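Local atomic coordinates of mandalate racemase/muconate lactonizing enzyme (Unidentified, PDB entry 4E4U), a protein that probably acts on carboxylate substrates as a member of the mandelate racemase/muconate lactonizing enzyme family, within the enolase superfamily, though its own reaction is not established. Residues Ala12-His17 with Gly340-Glu345; Val236-Glu241 with Gly258-Thr263; Tyr265-Leu270 with Ser277-Asn282; Leu298-Tyr303 with Thr327-Ile332. All blocks are in the same frame, centred on the assembly; numbering follows the deposited sequence.

Contact 1: residues Ala12-His17 with Gly340-Glu345; sequences AVPPPH and GGFHAE
P14 meets F342 in a CH-pi contact that carries most of this contact. The proline presents CD, the ring carbon next to its nitrogen, 3.5 Å from the centroid of the F342 ring and 11° off the ring normal, so the CH2 sits squarely over one face. The imide nitrogen polarises the hydrogens on CD, which makes proline a good partner for an aromatic face. P14 CG lies over the CD1 side of the same ring, 3.9 Å from F342 CD1. In F342 the ring carbon CG is anti to the backbone N (chi1 -167°), which carries the phenyl group out from helix 341-345 toward the proline.

Looser van der Waals contacts widen the patch. V13 CG1 comes within 4.4 Å of F342 CD2, and A12 O approaches F342 CE2 obliquely at 4.1 Å. The rings of W23 and H378 also meet that phenyl ring, H378 edge-to-face.

Hydrogen bonds inside each segment shape it. H17 ND1 donates to V13 O at 2.9 Å, nearly in the plane of the imidazole, while H17 N reaches P14 O at 2.8 Å; together with the cis peptide before P16 they turn the proline-rich chain back on itself. Backbone bonds also tie A12 to H378 and V13 to M21. On the helical side G341 O accepts from both A344 N and E345 N, and the positive phi of G341 suits glycine.

The contact joins the N-terminal domain to the C-terminal barrel domain, the two-domain arrangement characteristic of the enolase superfamily.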
# COMPACT_ATOMS: atom_id res chain seq x y z
N ALA A 12 -5.94 25.98 43.76
CA ALA A 12 -7.29 25.43 43.74
C ALA A 12 -8.22 26.39 42.99
O ALA A 12 -8.34 27.55 43.37
CB ALA A 12 -7.80 25.22 45.16
N VAL A 13 -8.87 25.90 41.94
CA VAL A 13 -9.82 26.71 41.20
C VAL A 13 -11.14 26.74 41.96
O VAL A 13 -11.68 25.70 42.30
CB VAL A 13 -10.03 26.14 39.78
CG1 VAL A 13 -11.03 26.98 39.01
CG2 VAL A 13 -8.70 26.05 39.03
N PRO A 14 -11.67 27.94 42.25
CA PRO A 14 -12.91 28.00 43.04
C PRO A 14 -14.09 27.36 42.31
O PRO A 14 -14.09 27.33 41.08
CB PRO A 14 -13.16 29.51 43.19
CG PRO A 14 -11.83 30.15 42.95
CD PRO A 14 -11.14 29.28 41.94
N PRO A 15 -15.08 26.85 43.07
CA PRO A 15 -16.30 26.36 42.42
C PRO A 15 -16.90 27.48 41.58
O PRO A 15 -16.78 28.65 41.97
CB PRO A 15 -17.22 26.03 43.61
CG PRO A 15 -16.28 25.78 44.75
CD PRO A 15 -15.12 26.70 44.53
N PRO A 16 -17.53 27.16 40.43
CA PRO A 16 -17.83 25.82 39.91
C PRO A 16 -16.71 25.17 39.08
O PRO A 16 -17.01 24.34 38.23
CB PRO A 16 -19.05 26.08 39.03
CG PRO A 16 -18.83 27.46 38.50
CD PRO A 16 -18.10 28.22 39.58
N HIS A 17 -15.46 25.55 39.33
CA HIS A 17 -14.30 24.89 38.74
C HIS A 17 -14.21 25.01 37.21
O HIS A 17 -13.94 24.02 36.51
CB HIS A 17 -14.22 23.42 39.18
CG HIS A 17 -14.49 23.22 40.65
ND1 HIS A 17 -13.67 23.72 41.63
CD2 HIS A 17 -15.48 22.56 41.28
CE1 HIS A 17 -14.16 23.39 42.82
NE2 HIS A 17 -15.25 22.68 42.63
N GLY A 340 -12.42 36.02 31.80
CA GLY A 340 -12.70 36.77 33.01
C GLY A 340 -12.63 35.85 34.22
O GLY A 340 -11.93 34.83 34.21
N GLY A 341 -13.35 36.21 35.28
CA GLY A 341 -13.42 35.38 36.46
C GLY A 341 -12.06 35.09 37.07
O GLY A 341 -11.19 35.95 37.11
N PHE A 342 -11.87 33.85 37.51
CA PHE A 342 -10.65 33.48 38.20
C PHE A 342 -9.43 33.53 37.26
O PHE A 342 -8.32 33.77 37.72
CB PHE A 342 -10.79 32.12 38.88
CG PHE A 342 -9.69 31.81 39.86
CD1 PHE A 342 -9.51 32.57 41.00
CD2 PHE A 342 -8.85 30.73 39.63
CE1 PHE A 342 -8.50 32.28 41.90
CE2 PHE A 342 -7.83 30.43 40.53
CZ PHE A 342 -7.66 31.21 41.66
N HIS A 343 -9.64 33.31 35.96
CA HIS A 343 -8.55 33.44 34.99
C HIS A 343 -7.95 34.84 34.97
O HIS A 343 -6.77 35.01 34.67
CB HIS A 343 -9.01 33.07 33.58
CG HIS A 343 -9.07 31.60 33.33
ND1 HIS A 343 -10.19 30.85 33.60
CD2 HIS A 343 -8.13 30.74 32.86
CE1 HIS A 343 -9.94 29.58 33.30
NE2 HIS A 343 -8.71 29.49 32.85
N ALA A 344 -8.77 35.84 35.25
CA ALA A 344 -8.28 37.21 35.31
C ALA A 344 -7.73 37.51 36.70
O ALA A 344 -6.73 38.22 36.84
CB ALA A 344 -9.40 38.18 34.96
N GLU A 345 -8.38 36.98 37.72
CA GLU A 345 -8.01 37.31 39.10
C GLU A 345 -6.61 36.83 39.46
O GLU A 345 -5.89 37.48 40.22
CB GLU A 345 -9.03 36.72 40.07
CG GLU A 345 -8.90 37.28 41.48
CD GLU A 345 -9.85 36.64 42.47
OE1 GLU A 345 -10.61 35.74 42.06
OE2 GLU A 345 -9.83 37.04 43.65

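Contact 2: residues Val236-Glu241 with Gly258-Thr263; sequences VPPGQE and GERLTT
P238 and R260 bring the two segments nearest, with their CA atoms 6.6 Å apart, where R260 belongs to a type I beta turn from G258 to L261 closed by L261 N to G258 O (3.0 Å). Both segments are loops that follow parallel barrel strands, 231-233 and 255-257, and lead into helices, as in a TIM barrel.

The pyrrolidine of P238 touches two side chains. Its CB meets L261 CD2 at 3.9 Å, a purely apolar contact, and that leucine also packs on F267 and L270 of helix 263-272. Toward R260 the proline turns CG and CD instead. The arginine leaves its backbone with CG anti to the carbonyl carbon and then bends at chi3 (-85°), which lays the guanidinium against the proline ring. Proline, compact, rigid and without a side-chain donor or acceptor, suits this place because it covers a planar cation without competing for its N-H groups. Those find partners of their own: NE makes a salt bridge to E234 and NH1 donates to T83 O of the second subunit, which together help hold the guanidinium in its orientation. Farther along, G239 adopts a positive phi (99°) that a side chain would resist, and Q240 caps helix 241-249 through OE1 to A243 N.

Over the guanidinium itself, P238 CD hovers 3.3 Å above the plane, close to its centre, and 3.4 Å from R260 CZ.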
# COMPACT_ATOMS: atom_id res chain seq x y z
N VAL A 236 -12.63 8.96 18.95
CA VAL A 236 -12.29 7.69 19.58
C VAL A 236 -11.18 7.97 20.59
O VAL A 236 -10.56 9.04 20.56
CB VAL A 236 -11.82 6.64 18.55
CG1 VAL A 236 -12.91 6.39 17.50
CG2 VAL A 236 -10.52 7.07 17.89
N PRO A 237 -10.91 7.01 21.50
CA PRO A 237 -9.83 7.25 22.46
C PRO A 237 -8.48 7.41 21.77
O PRO A 237 -8.25 6.83 20.70
CB PRO A 237 -9.84 5.97 23.31
CG PRO A 237 -11.25 5.49 23.23
CD PRO A 237 -11.67 5.78 21.81
N PRO A 238 -7.57 8.16 22.40
CA PRO A 238 -6.24 8.41 21.83
C PRO A 238 -5.40 7.14 21.86
O PRO A 238 -5.73 6.18 22.57
CB PRO A 238 -5.65 9.45 22.77
CG PRO A 238 -6.34 9.21 24.09
CD PRO A 238 -7.74 8.81 23.72
N GLY A 239 -4.31 7.13 21.09
CA GLY A 239 -3.38 6.01 21.14
C GLY A 239 -3.51 4.97 20.05
O GLY A 239 -2.81 3.97 20.07
N GLN A 240 -4.41 5.20 19.10
CA GLN A 240 -4.62 4.24 18.02
C GLN A 240 -4.94 5.05 16.76
O GLN A 240 -6.08 5.46 16.54
CB GLN A 240 -5.75 3.26 18.39
CG GLN A 240 -5.51 1.81 17.97
CD GLN A 240 -5.58 1.60 16.47
OE1 GLN A 240 -5.47 2.55 15.70
NE2 GLN A 240 -5.75 0.36 16.06
N GLU A 241 -3.92 5.28 15.95
CA GLU A 241 -4.02 6.23 14.85
C GLU A 241 -4.83 5.68 13.68
O GLU A 241 -5.50 6.42 12.97
CB GLU A 241 -2.63 6.70 14.39
CG GLU A 241 -1.82 7.39 15.48
CD GLU A 241 -1.24 6.44 16.51
OE1 GLU A 241 -1.01 5.25 16.18
OE2 GLU A 241 -0.99 6.87 17.65
N GLY A 258 -5.99 15.84 19.64
CA GLY A 258 -4.63 16.06 20.07
C GLY A 258 -4.41 16.47 21.50
O GLY A 258 -3.26 16.50 21.95
N GLU A 259 -5.47 16.79 22.23
CA GLU A 259 -5.27 17.30 23.59
C GLU A 259 -4.68 16.25 24.53
O GLU A 259 -4.15 16.60 25.58
CB GLU A 259 -6.56 17.85 24.18
CG GLU A 259 -7.52 16.79 24.65
CD GLU A 259 -8.89 17.37 24.90
OE1 GLU A 259 -9.31 17.45 26.08
OE2 GLU A 259 -9.54 17.77 23.91
N ARG A 260 -4.77 14.98 24.15
CA ARG A 260 -4.20 13.90 24.96
C ARG A 260 -2.97 13.28 24.33
O ARG A 260 -2.51 12.23 24.78
CB ARG A 260 -5.26 12.84 25.25
CG ARG A 260 -6.33 13.34 26.20
CD ARG A 260 -7.30 12.26 26.55
NE ARG A 260 -8.36 12.12 25.56
CZ ARG A 260 -9.28 11.17 25.59
NH1 ARG A 260 -9.20 10.19 26.49
NH2 ARG A 260 -10.26 11.18 24.69
N LEU A 261 -2.43 13.92 23.30
CA LEU A 261 -1.19 13.47 22.66
C LEU A 261 -0.03 14.35 23.09
O LEU A 261 -0.22 15.47 23.57
CB LEU A 261 -1.33 13.50 21.13
CG LEU A 261 -2.53 12.73 20.58
CD1 LEU A 261 -2.47 12.71 19.05
CD2 LEU A 261 -2.63 11.31 21.13
N THR A 262 1.18 13.84 22.94
CA THR A 262 2.35 14.58 23.36
C THR A 262 3.55 14.27 22.46
O THR A 262 3.71 13.14 22.01
CB THR A 262 2.70 14.30 24.84
OG1 THR A 262 3.81 15.13 25.23
CG2 THR A 262 3.02 12.82 25.07
N THR A 263 4.38 15.29 22.24
CA THR A 263 5.57 15.27 21.37
C THR A 263 5.27 15.19 19.88
O THR A 263 4.23 14.69 19.44
CB THR A 263 6.60 14.14 21.70
OG1 THR A 263 6.22 12.90 21.08
CG2 THR A 263 6.81 13.97 23.21

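Contact 3: residues Tyr265-Leu270 with Ser277-Asn282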
# COMPACT_ATOMS: atom_id res chain seq x y z
N TYR A 265 6.61 13.21 17.90
CA TYR A 265 6.60 11.81 17.46
C TYR A 265 5.18 11.25 17.39
O TYR A 265 4.84 10.51 16.47
CB TYR A 265 7.49 10.96 18.36
CG TYR A 265 8.91 11.47 18.40
CD1 TYR A 265 9.75 11.34 17.30
CD2 TYR A 265 9.41 12.09 19.54
CE1 TYR A 265 11.06 11.81 17.34
CE2 TYR A 265 10.71 12.56 19.59
CZ TYR A 265 11.53 12.41 18.49
OH TYR A 265 12.82 12.88 18.54
N GLU A 266 4.34 11.61 18.36
CA GLU A 266 2.96 11.14 18.36
C GLU A 266 2.13 11.84 17.29
O GLU A 266 1.31 11.21 16.62
CB GLU A 266 2.32 11.30 19.74
CG GLU A 266 2.94 10.37 20.76
CD GLU A 266 2.24 10.37 22.11
OE1 GLU A 266 1.17 11.00 22.27
OE2 GLU A 266 2.78 9.71 23.03
N PHE A 267 2.33 13.14 17.12
CA PHE A 267 1.62 13.85 16.08
C PHE A 267 2.05 13.39 14.68
O PHE A 267 1.23 13.36 13.77
CB PHE A 267 1.71 15.36 16.26
CG PHE A 267 0.83 15.88 17.35
CD1 PHE A 267 -0.51 16.16 17.10
CD2 PHE A 267 1.31 16.03 18.65
CE1 PHE A 267 -1.34 16.62 18.10
CE2 PHE A 267 0.48 16.49 19.67
CZ PHE A 267 -0.85 16.78 19.39
N HIS A 268 3.32 13.04 14.51
CA HIS A 268 3.77 12.45 13.25
C HIS A 268 2.98 11.18 12.93
O HIS A 268 2.47 11.02 11.82
CB HIS A 268 5.27 12.16 13.32
CG HIS A 268 5.79 11.40 12.14
ND1 HIS A 268 5.81 11.92 10.86
CD2 HIS A 268 6.32 10.16 12.06
CE1 HIS A 268 6.34 11.03 10.04
NE2 HIS A 268 6.65 9.95 10.74
N LYS A 269 2.87 10.28 13.90
CA LYS A 269 2.14 9.03 13.67
C LYS A 269 0.69 9.32 13.28
O LYS A 269 0.14 8.69 12.38
CB LYS A 269 2.17 8.16 14.92
CG LYS A 269 3.53 7.63 15.29
CD LYS A 269 3.44 6.76 16.54
CE LYS A 269 4.82 6.41 17.07
NZ LYS A 269 4.77 5.75 18.39
N LEU A 270 0.08 10.27 13.98
CA LEU A 270 -1.30 10.65 13.69
C LEU A 270 -1.46 11.17 12.26
O LEU A 270 -2.35 10.74 11.53
CB LEU A 270 -1.75 11.71 14.68
CG LEU A 270 -3.15 12.30 14.48
CD1 LEU A 270 -4.21 11.29 14.89
CD2 LEU A 270 -3.28 13.58 15.29
N SER A 277 -7.10 16.45 10.68
CA SER A 277 -6.66 17.60 9.90
C SER A 277 -6.57 18.87 10.73
O SER A 277 -6.16 19.92 10.23
CB SER A 277 -7.60 17.84 8.72
OG SER A 277 -8.92 18.07 9.18
N ILE A 278 -6.96 18.77 12.00
CA ILE A 278 -6.91 19.90 12.92
C ILE A 278 -6.29 19.37 14.21
O ILE A 278 -6.82 18.44 14.82
CB ILE A 278 -8.33 20.46 13.19
CG1 ILE A 278 -8.93 21.03 11.89
CG2 ILE A 278 -8.29 21.55 14.25
CD1 ILE A 278 -10.43 21.29 11.97
N LEU A 279 -5.15 19.94 14.59
CA LEU A 279 -4.39 19.45 15.73
C LEU A 279 -4.60 20.31 16.96
O LEU A 279 -4.28 21.50 16.96
CB LEU A 279 -2.90 19.40 15.41
CG LEU A 279 -2.48 18.59 14.20
CD1 LEU A 279 -0.97 18.46 14.14
CD2 LEU A 279 -3.13 17.23 14.21
N GLN A 280 -5.12 19.69 18.01
CA GLN A 280 -5.48 20.37 19.24
C GLN A 280 -4.44 20.14 20.33
O GLN A 280 -4.75 19.73 21.45
CB GLN A 280 -6.86 19.92 19.69
CG GLN A 280 -7.92 20.18 18.63
CD GLN A 280 -9.26 19.61 19.00
OE1 GLN A 280 -9.39 18.42 19.30
NE2 GLN A 280 -10.29 20.46 18.97
N LEU A 281 -3.19 20.44 19.99
CA LEU A 281 -2.12 20.35 20.97
C LEU A 281 -2.41 21.28 22.15
O LEU A 281 -2.99 22.37 21.99
CB LEU A 281 -0.79 20.71 20.30
CG LEU A 281 -0.64 22.14 19.75
CD1 LEU A 281 -0.12 23.13 20.78
CD2 LEU A 281 0.26 22.14 18.53
N ASN A 282 -2.00 20.85 23.34
CA ASN A 282 -1.96 21.73 24.50
C ASN A 282 -0.48 22.00 24.78
O ASN A 282 0.29 21.05 25.01
CB ASN A 282 -2.66 21.11 25.70
CG ASN A 282 -2.75 22.06 26.88
OD1 ASN A 282 -1.75 22.64 27.30
ND2 ASN A 282 -3.96 22.21 27.42
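L279 reaches from its short strand toward helix 263-272, where its two methyl groups touch two helix residues. CD1 lies 3.8 Å from F267 CD1, while CD2 sits between L270 CD2, at 3.8 Å, and F267 CD1, at 4.0 Å. Both helix side chains slide past the leucine in the opposite direction, so branches interleave rather than meet end-on. In L270, CG stands anti to the backbone N (chi1 176°), sending CD2 to its partner in L279. A leucine suits a strand position facing two residues about one helical turn apart, since its fork lets it touch both. I295 and A299 of helix 289-301 press on L279 too, placing it between the sheet and two neighbouring outer helices.

Q280, next in the chain, turns its CB the other way, and its NE2 donates to E233 OE1; a polar residue is fitting there because its amide has such a partner.

At L281 the chain comes back to the phenylalanine. Its CB approaches F267 CZ at 4.0 Å, the far tip of the ring, and the two side chains cross at about a right angle. The ring of F267 therefore spans from L279 at CD1 to L281 at CZ, a reach that a large aromatic residue provides.

N282, beyond the contact, hydrogen-bonds to A284 N, H309 and N312.

Strand 255-257, helix 263-272 and strand 278-279 form a beta-alpha-beta crossover, and this apolar seam between helix and following strand is the repeating join of a TIM barrel.

Contact 4: residues Leu298-Tyr303 with Thr327-Ile332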
# COMPACT_ATOMS: atom_id res chain seq x y z
N LEU A 298 4.91 20.05 11.40
CA LEU A 298 4.39 18.80 10.83
C LEU A 298 3.02 19.06 10.21
O LEU A 298 2.74 18.60 9.11
CB LEU A 298 4.26 17.72 11.90
CG LEU A 298 5.54 17.30 12.62
CD1 LEU A 298 5.23 16.18 13.62
CD2 LEU A 298 6.59 16.87 11.61
N ALA A 299 2.18 19.81 10.92
CA ALA A 299 0.87 20.11 10.38
C ALA A 299 1.00 20.86 9.05
O ALA A 299 0.28 20.55 8.09
CB ALA A 299 0.06 20.90 11.37
N GLU A 300 1.92 21.81 8.96
CA GLU A 300 2.07 22.59 7.72
C GLU A 300 2.30 21.70 6.51
O GLU A 300 1.71 21.91 5.45
CB GLU A 300 3.23 23.58 7.81
CG GLU A 300 3.00 24.77 8.70
CD GLU A 300 4.05 25.83 8.44
OE1 GLU A 300 5.02 25.91 9.22
OE2 GLU A 300 3.92 26.57 7.44
N VAL A 301 3.17 20.71 6.64
CA VAL A 301 3.53 19.92 5.47
C VAL A 301 2.43 18.96 5.05
O VAL A 301 2.42 18.48 3.93
CB VAL A 301 4.91 19.20 5.59
CG1 VAL A 301 6.02 20.22 5.74
CG2 VAL A 301 4.91 18.18 6.72
N HIS A 302 1.48 18.70 5.96
CA HIS A 302 0.29 17.91 5.66
C HIS A 302 -0.92 18.78 5.29
O HIS A 302 -2.02 18.27 5.08
CB HIS A 302 -0.08 17.01 6.83
CG HIS A 302 0.88 15.89 7.05
ND1 HIS A 302 0.73 14.65 6.48
CD2 HIS A 302 2.04 15.84 7.77
CE1 HIS A 302 1.73 13.87 6.85
NE2 HIS A 302 2.54 14.56 7.63
N TYR A 303 -0.71 20.09 5.22
CA TYR A 303 -1.79 21.07 5.03
C TYR A 303 -2.88 20.92 6.11
O TYR A 303 -4.08 21.13 5.85
CB TYR A 303 -2.42 20.99 3.63
CG TYR A 303 -1.60 21.52 2.47
CD1 TYR A 303 -0.28 21.93 2.61
CD2 TYR A 303 -2.18 21.64 1.22
CE1 TYR A 303 0.45 22.41 1.51
CE2 TYR A 303 -1.48 22.11 0.13
CZ TYR A 303 -0.17 22.50 0.28
OH TYR A 303 0.52 22.97 -0.82
N THR A 327 2.03 31.47 14.05
CA THR A 327 1.75 30.23 13.33
C THR A 327 0.93 30.50 12.06
O THR A 327 -0.18 31.00 12.15
CB THR A 327 0.97 29.24 14.23
OG1 THR A 327 1.81 28.82 15.31
CG2 THR A 327 0.53 28.02 13.44
N PRO A 328 1.47 30.15 10.89
CA PRO A 328 0.76 30.48 9.65
C PRO A 328 -0.48 29.61 9.41
O PRO A 328 -1.41 30.05 8.74
CB PRO A 328 1.82 30.26 8.56
CG PRO A 328 2.77 29.26 9.15
CD PRO A 328 2.81 29.57 10.63
N ASN A 329 -0.49 28.39 9.94
CA ASN A 329 -1.60 27.46 9.76
C ASN A 329 -2.47 27.38 11.01
O ASN A 329 -2.93 26.30 11.40
CB ASN A 329 -1.09 26.08 9.34
CG ASN A 329 -0.06 25.49 10.30
OD1 ASN A 329 0.74 26.22 10.90
ND2 ASN A 329 -0.04 24.16 10.41
N PHE A 330 -2.70 28.53 11.62
CA PHE A 330 -3.54 28.64 12.80
C PHE A 330 -5.00 28.73 12.41
O PHE A 330 -5.37 29.54 11.57
CB PHE A 330 -3.13 29.89 13.58
CG PHE A 330 -4.10 30.28 14.66
CD1 PHE A 330 -4.18 29.57 15.85
CD2 PHE A 330 -4.93 31.38 14.50
CE1 PHE A 330 -5.07 29.94 16.86
CE2 PHE A 330 -5.82 31.76 15.49
CZ PHE A 330 -5.89 31.04 16.67
N LEU A 331 -5.84 27.91 13.04
CA LEU A 331 -7.29 27.95 12.81
C LEU A 331 -8.04 28.77 13.85
O LEU A 331 -8.73 29.73 13.52
CB LEU A 331 -7.86 26.53 12.79
CG LEU A 331 -9.38 26.36 12.71
CD1 LEU A 331 -9.95 27.03 11.46
CD2 LEU A 331 -9.77 24.88 12.74
N ILE A 332 -7.90 28.40 15.12
CA ILE A 332 -8.69 29.02 16.18
C ILE A 332 -8.09 28.62 17.53
O ILE A 332 -7.44 27.58 17.64
CB ILE A 332 -10.17 28.55 16.08
CG1 ILE A 332 -11.13 29.47 16.83
CG2 ILE A 332 -10.31 27.07 16.48
CD1 ILE A 332 -12.58 29.20 16.46
O HOH W 1 3.50 26.31 11.75
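E300 and N329 meet where barrel helix 289-301 ends in a Schellman motif, against the type I beta turn T327-F330 that leads toward strand 333-335. Y303, with positive phi, finishes that motif, and its N donates to E300 O at 3.0 Å.

N329 pushes its amide against the last helical turn. With chi1 at 55° its CG stands between the backbone N and the carbonyl carbon, and ND2 arrives 3.4 Å from A299 CB. ND2 donates to two backbone oxygens, A296 O in the helix and A304 O just beyond it, which fixes the rotation of the amide; an asparagine suits the spot because it is short and has two N-H bonds to give. The nearby E300 N is also a donor and makes no bond with it. Alanine at 299 leaves room for this close approach.

The amide oxygen faces another way. N329 OD1 touches E300 CG at 3.5 Å and accepts from a water at 2.9 Å; the same water donates to E300 OE1 at 3.0 Å. Carboxylate and amide planes are 37° apart, and one water bridges them.

P328 sets its CG against the carboxylate of E300, 3.4 Å from OE2, the two side chains crossing at about a right angle. The charge of E300 is met by K294 of the fourth subunit in a salt bridge through OE1.

An asparagine thus stitches a helix C-terminus to the loop before strand 333-335, the strand after 305-306, at the end of a TIM barrel where helices return to strands, away from the C-terminal strand ends that carry active sites in this superfamily.

In the fold
Contacts 2, 3 and 4 run in series through the C-terminal barrel, whereas contact 1 bridges the two domains on the opposite side of the chain's centre, its centre 28 to 32 Å from theirs. Contacts 2 and 3 are practically continuous, with centres 7 Å apart; L261 CB lies 3.7 Å from F267 CZ. Contact 4 touches contact 3, their centres about 11 Å apart, where L279 CD1 meets A299 CB at 3.8 Å. Subunits of the assembly flank all three. Contact 2 lies at the strand ends where enolase-superfamily barrels carry the active site. The dimercaptobutanediol pocket, formed by Y132, C151, E154, N155 and L158, shares no residue with any contact.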